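Local coordinates for putative ketosteroid isomerase (Parabacteroides distasonis ATCC 8503, PDB 3KE7), which probably binds a small molecule in an NTF2-like pocket and may act as a ketosteroid isomerase, at residues L91-D96 with T125-V130. Sequence-based numbering, arbitrary orientation.
Sequences LTFNLD and THWSYV. With BCN (bicine), chain F.
With CG anti to its carbonyl carbon (chi1 -73°), Trp127 brings the outer end of its indole close to strand 88-99, while Phe93, whose CG sits between backbone N and carbonyl carbon (chi1 59°), swings its ring to meet it. The far corner of the indole's six-membered ring does the touching: Trp127 CH2 lies 3.8 Å from Phe93 CZ, and the rings meet obliquely, their planes at 84°. The same CH2 is 3.9 Å from Leu95 CD2, so one indole corner meets both residues. Bicine rests over one indole face, its C5 3.6 Å above the ring plane and its C6 3.6 Å from Trp127 CZ3; Leu95 CD2 also touches C6, at 3.9 Å. Leu95 and Trp127 thus form part of the bicine pocket, an apolar wall consistent with the substrate cavity of NTF2-like folds. Were Trp127 an alanine, bicine would probably lose the flat surface beneath it, and Phe93 and Leu95 their shared neighbour. On the other side of strand 88-99, Asn94 ND2 meets Val130 CG2 at 3.6 Å, a van der Waals contact secondary to the hydrogen bonds ND2 gives Asn107 OD1 and Trp106 O, while OD1 accepts one from Lys53 N of the second subunit. Strand 102-114 runs between the two strands, its Cys108 touching both Phe93 and Trp127 and its Trp106 meeting Trp127 edge-to-face; helix 15-28 reaches Phe93 through Glu23.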
ATOM      1  N   LEU B  91       3.448  -2.621  -6.585  1.00  5.86           N
ATOM      2  CA  LEU B  91       3.076  -1.794  -7.744  1.00  5.42           C
ATOM      3  C   LEU B  91       2.364  -0.550  -7.273  1.00  6.71           C
ATOM      4  O   LEU B  91       1.349  -0.618  -6.571  1.00  6.73           O
ATOM      5  CB  LEU B  91       2.186  -2.593  -8.692  1.00  5.40           C
ATOM      6  CG  LEU B  91       1.502  -1.784  -9.786  1.00  5.79           C
ATOM      7  CD1 LEU B  91       2.523  -1.155 -10.774  1.00  6.99           C
ATOM      8  CD2 LEU B  91       0.467  -2.667 -10.517  1.00  7.08           C
ATOM      9  N   THR B  92       2.896   0.587  -7.631  1.00  6.29           N
ATOM     10  CA  THR B  92       2.260   1.868  -7.301  1.00  5.91           C
ATOM     11  C   THR B  92       2.032   2.648  -8.592  1.00  5.91           C
ATOM     12  O   THR B  92       2.869   2.638  -9.519  1.00  6.75           O
ATOM     13  CB  THR B  92       3.081   2.715  -6.309  1.00  6.42           C
ATOM     14  OG1 THR B  92       4.408   2.841  -6.799  1.00  6.37           O
ATOM     15  CG2 THR B  92       3.130   2.024  -4.929  1.00  6.66           C
ATOM     16  N   PHE B  93       0.903   3.343  -8.679  1.00  6.39           N
ATOM     17  CA  PHE B  93       0.598   4.119  -9.850  1.00  5.64           C
ATOM     18  C   PHE B  93      -0.538   5.102  -9.546  1.00  6.23           C
ATOM     19  O   PHE B  93      -1.242   4.972  -8.520  1.00  5.62           O
ATOM     20  CB  PHE B  93       0.223   3.212 -11.047  1.00  6.65           C
ATOM     21  CG  PHE B  93      -0.974   2.291 -10.829  1.00  6.35           C
ATOM     22  CD1 PHE B  93      -0.800   1.054 -10.241  1.00  5.33           C
ATOM     23  CD2 PHE B  93      -2.248   2.636 -11.288  1.00  6.21           C
ATOM     24  CE1 PHE B  93      -1.884   0.197 -10.043  1.00  6.33           C
ATOM     25  CE2 PHE B  93      -3.330   1.780 -11.122  1.00  7.22           C
ATOM     26  CZ  PHE B  93      -3.129   0.559 -10.464  1.00  7.92           C
ATOM     27  N   ASN B  94      -0.716   6.029 -10.480  1.00  5.92           N
ATOM     28  CA  ASN B  94      -1.892   6.835 -10.545  1.00  5.97           C
ATOM     29  C   ASN B  94      -2.691   6.367 -11.748  1.00  5.84           C
ATOM     30  O   ASN B  94      -2.104   5.802 -12.697  1.00  7.10           O
ATOM     31  CB  ASN B  94      -1.520   8.322 -10.600  1.00  5.00           C
ATOM     32  CG  ASN B  94      -1.074   8.820  -9.260  1.00  6.20           C
ATOM     33  OD1 ASN B  94       0.114   8.851  -8.956  1.00  7.41           O
ATOM     34  ND2 ASN B  94      -2.055   9.064  -8.384  1.00  5.37           N
ATOM     35  N   LEU B  95      -3.988   6.570 -11.713  1.00  6.56           N
ATOM     36  CA  LEU B  95      -4.840   6.114 -12.794  1.00  7.57           C
ATOM     37  C   LEU B  95      -5.898   7.129 -13.100  1.00  6.31           C
ATOM     38  O   LEU B  95      -6.647   7.503 -12.226  1.00  8.56           O
ATOM     39  CB  LEU B  95      -5.534   4.809 -12.404  1.00  8.20           C
ATOM     40  CG  LEU B  95      -6.304   4.046 -13.535  1.00  8.86           C
ATOM     41  CD1 LEU B  95      -5.313   3.374 -14.422  1.00 11.83           C
ATOM     42  CD2 LEU B  95      -7.243   3.000 -12.928  1.00  9.41           C
ATOM     43  N   ASP B  96      -5.955   7.599 -14.348  1.00  7.11           N
ATOM     44  CA  ASP B  96      -7.091   8.430 -14.794  1.00  9.38           C
ATOM     45  C   ASP B  96      -8.151   7.476 -15.476  1.00  8.39           C
ATOM     46  O   ASP B  96      -7.836   6.866 -16.444  1.00 13.97           O
ATOM     47  CB  ASP B  96      -6.624   9.505 -15.775  1.00  9.35           C
ATOM     48  CG  ASP B  96      -5.818  10.625 -15.124  1.00  9.23           C
ATOM     49  OD1 ASP B  96      -5.747  10.735 -13.881  1.00 10.29           O
ATOM     50  OD2 ASP B  96      -5.222  11.393 -15.905  1.00 12.17           O
ATOM     51  N   THR B 125      -4.485  -4.303  -1.581  1.00  4.89           N
ATOM     52  CA  THR B 125      -4.936  -3.314  -2.552  1.00  4.95           C
ATOM     53  C   THR B 125      -5.370  -2.079  -1.782  1.00  4.10           C
ATOM     54  O   THR B 125      -6.131  -2.173  -0.790  1.00  5.33           O
ATOM     55  CB  THR B 125      -6.145  -3.825  -3.355  1.00  4.73           C
ATOM     56  OG1 THR B 125      -5.752  -4.980  -4.099  1.00  5.92           O
ATOM     57  CG2 THR B 125      -6.706  -2.746  -4.222  1.00  5.19           C
ATOM     58  N   HIS B 126      -4.891  -0.922  -2.212  1.00  5.19           N
ATOM     59  CA  HIS B 126      -5.303   0.361  -1.649  1.00  5.74           C
ATOM     60  C   HIS B 126      -5.587   1.319  -2.791  1.00  4.93           C
ATOM     61  O   HIS B 126      -4.676   1.770  -3.478  1.00  6.16           O
ATOM     62  CB  HIS B 126      -4.208   0.942  -0.728  1.00  6.16           C
ATOM     63  CG  HIS B 126      -4.668   2.071   0.169  1.00  5.62           C
ATOM     64  ND1 HIS B 126      -4.117   2.270   1.430  1.00  5.20           N
ATOM     65  CD2 HIS B 126      -5.541   3.097  -0.029  1.00  7.10           C
ATOM     66  CE1 HIS B 126      -4.656   3.370   1.957  1.00  4.80           C
ATOM     67  NE2 HIS B 126      -5.560   3.851   1.126  1.00  5.57           N
ATOM     68  N   TRP B 127      -6.887   1.606  -3.009  1.00  5.23           N
ATOM     69  CA  TRP B 127      -7.341   2.576  -3.971  1.00  5.34           C
ATOM     70  C   TRP B 127      -7.754   3.831  -3.230  1.00  5.89           C
ATOM     71  O   TRP B 127      -8.485   3.740  -2.229  1.00  5.72           O
ATOM     72  CB  TRP B 127      -8.581   2.076  -4.742  1.00  5.11           C
ATOM     73  CG  TRP B 127      -8.313   1.012  -5.744  1.00  4.98           C
ATOM     74  CD1 TRP B 127      -8.515  -0.303  -5.617  1.00  8.19           C
ATOM     75  CD2 TRP B 127      -7.756   1.216  -7.049  1.00  5.20           C
ATOM     76  NE1 TRP B 127      -8.143  -0.952  -6.773  1.00  7.22           N
ATOM     77  CE2 TRP B 127      -7.689  -0.032  -7.677  1.00  7.17           C
ATOM     78  CE3 TRP B 127      -7.386   2.344  -7.766  1.00  4.01           C
ATOM     79  CZ2 TRP B 127      -7.180  -0.193  -8.969  1.00  6.41           C
ATOM     80  CZ3 TRP B 127      -6.921   2.207  -9.074  1.00  8.11           C
ATOM     81  CH2 TRP B 127      -6.798   0.935  -9.654  1.00  7.45           C
ATOM     82  N   SER B 128      -7.306   5.003  -3.681  1.00  5.62           N
ATOM     83  CA  SER B 128      -7.817   6.252  -3.105  1.00  4.85           C
ATOM     84  C   SER B 128      -8.021   7.264  -4.216  1.00  6.25           C
ATOM     85  O   SER B 128      -7.402   7.166  -5.296  1.00  6.17           O
ATOM     86  CB  SER B 128      -6.905   6.772  -1.978  1.00  6.01           C
ATOM     87  OG  SER B 128      -5.644   7.205  -2.434  1.00  6.35           O
ATOM     88  N   TYR B 129      -8.858   8.281  -3.949  1.00  6.25           N
ATOM     89  CA  TYR B 129      -9.012   9.372  -4.905  1.00  6.42           C
ATOM     90  C   TYR B 129      -7.835  10.314  -4.819  1.00  7.13           C
ATOM     91  O   TYR B 129      -7.307  10.560  -3.769  1.00  7.15           O
ATOM     92  CB  TYR B 129     -10.258  10.188  -4.615  1.00  8.93           C
ATOM     93  CG  TYR B 129     -11.552   9.431  -4.690  1.00  8.81           C
ATOM     94  CD1 TYR B 129     -11.885   8.710  -5.807  1.00 12.31           C
ATOM     95  CD2 TYR B 129     -12.500   9.545  -3.660  1.00  9.13           C
ATOM     96  CE1 TYR B 129     -13.133   8.059  -5.908  1.00 15.25           C
ATOM     97  CE2 TYR B 129     -13.749   8.895  -3.758  1.00 11.02           C
ATOM     98  CZ  TYR B 129     -14.014   8.141  -4.870  1.00  9.80           C
ATOM     99  OH  TYR B 129     -15.242   7.516  -4.997  1.00 17.62           O
ATOM    100  N   VAL B 130      -7.491  10.894  -5.963  1.00  6.77           N
ATOM    101  CA  VAL B 130      -6.497  11.955  -6.020  1.00  6.53           C
ATOM    102  C   VAL B 130      -7.159  13.239  -5.535  1.00  7.51           C
ATOM    103  O   VAL B 130      -8.185  13.677  -6.097  1.00  6.74           O
ATOM    104  CB  VAL B 130      -5.964  12.183  -7.444  1.00  5.95           C
ATOM    105  CG1 VAL B 130      -5.146  13.498  -7.565  1.00  5.02           C
ATOM    106  CG2 VAL B 130      -5.096  10.982  -7.925  1.00  5.91           C
TER
HETATM  107  N1  BCN F   1     -11.666   0.614  -9.367  1.00 23.68           N
HETATM  108  C1  BCN F   1     -12.560   0.584  -8.201  1.00 22.62           C
HETATM  109  C2  BCN F   1     -13.868   1.334  -8.509  1.00 22.68           C
HETATM  110  O21 BCN F   1     -14.675   1.592  -7.590  1.00 24.37           O
HETATM  111  O22 BCN F   1     -14.094   1.674  -9.691  1.00 23.83           O
HETATM  112  C3  BCN F   1     -10.885  -0.631  -9.464  1.00 18.15           C
HETATM  113  C4  BCN F   1     -11.712  -1.734 -10.126  1.00 25.01           C
HETATM  114  O4  BCN F   1     -12.255  -1.157 -11.324  1.00 25.17           O
HETATM  115  C5  BCN F   1     -10.769   1.746  -9.210  1.00 23.73           C
HETATM  116  C6  BCN F   1     -10.196   2.140 -10.547  1.00 22.21           C
HETATM  117  O6  BCN F   1     -11.256   2.238 -11.536  1.00 24.17           O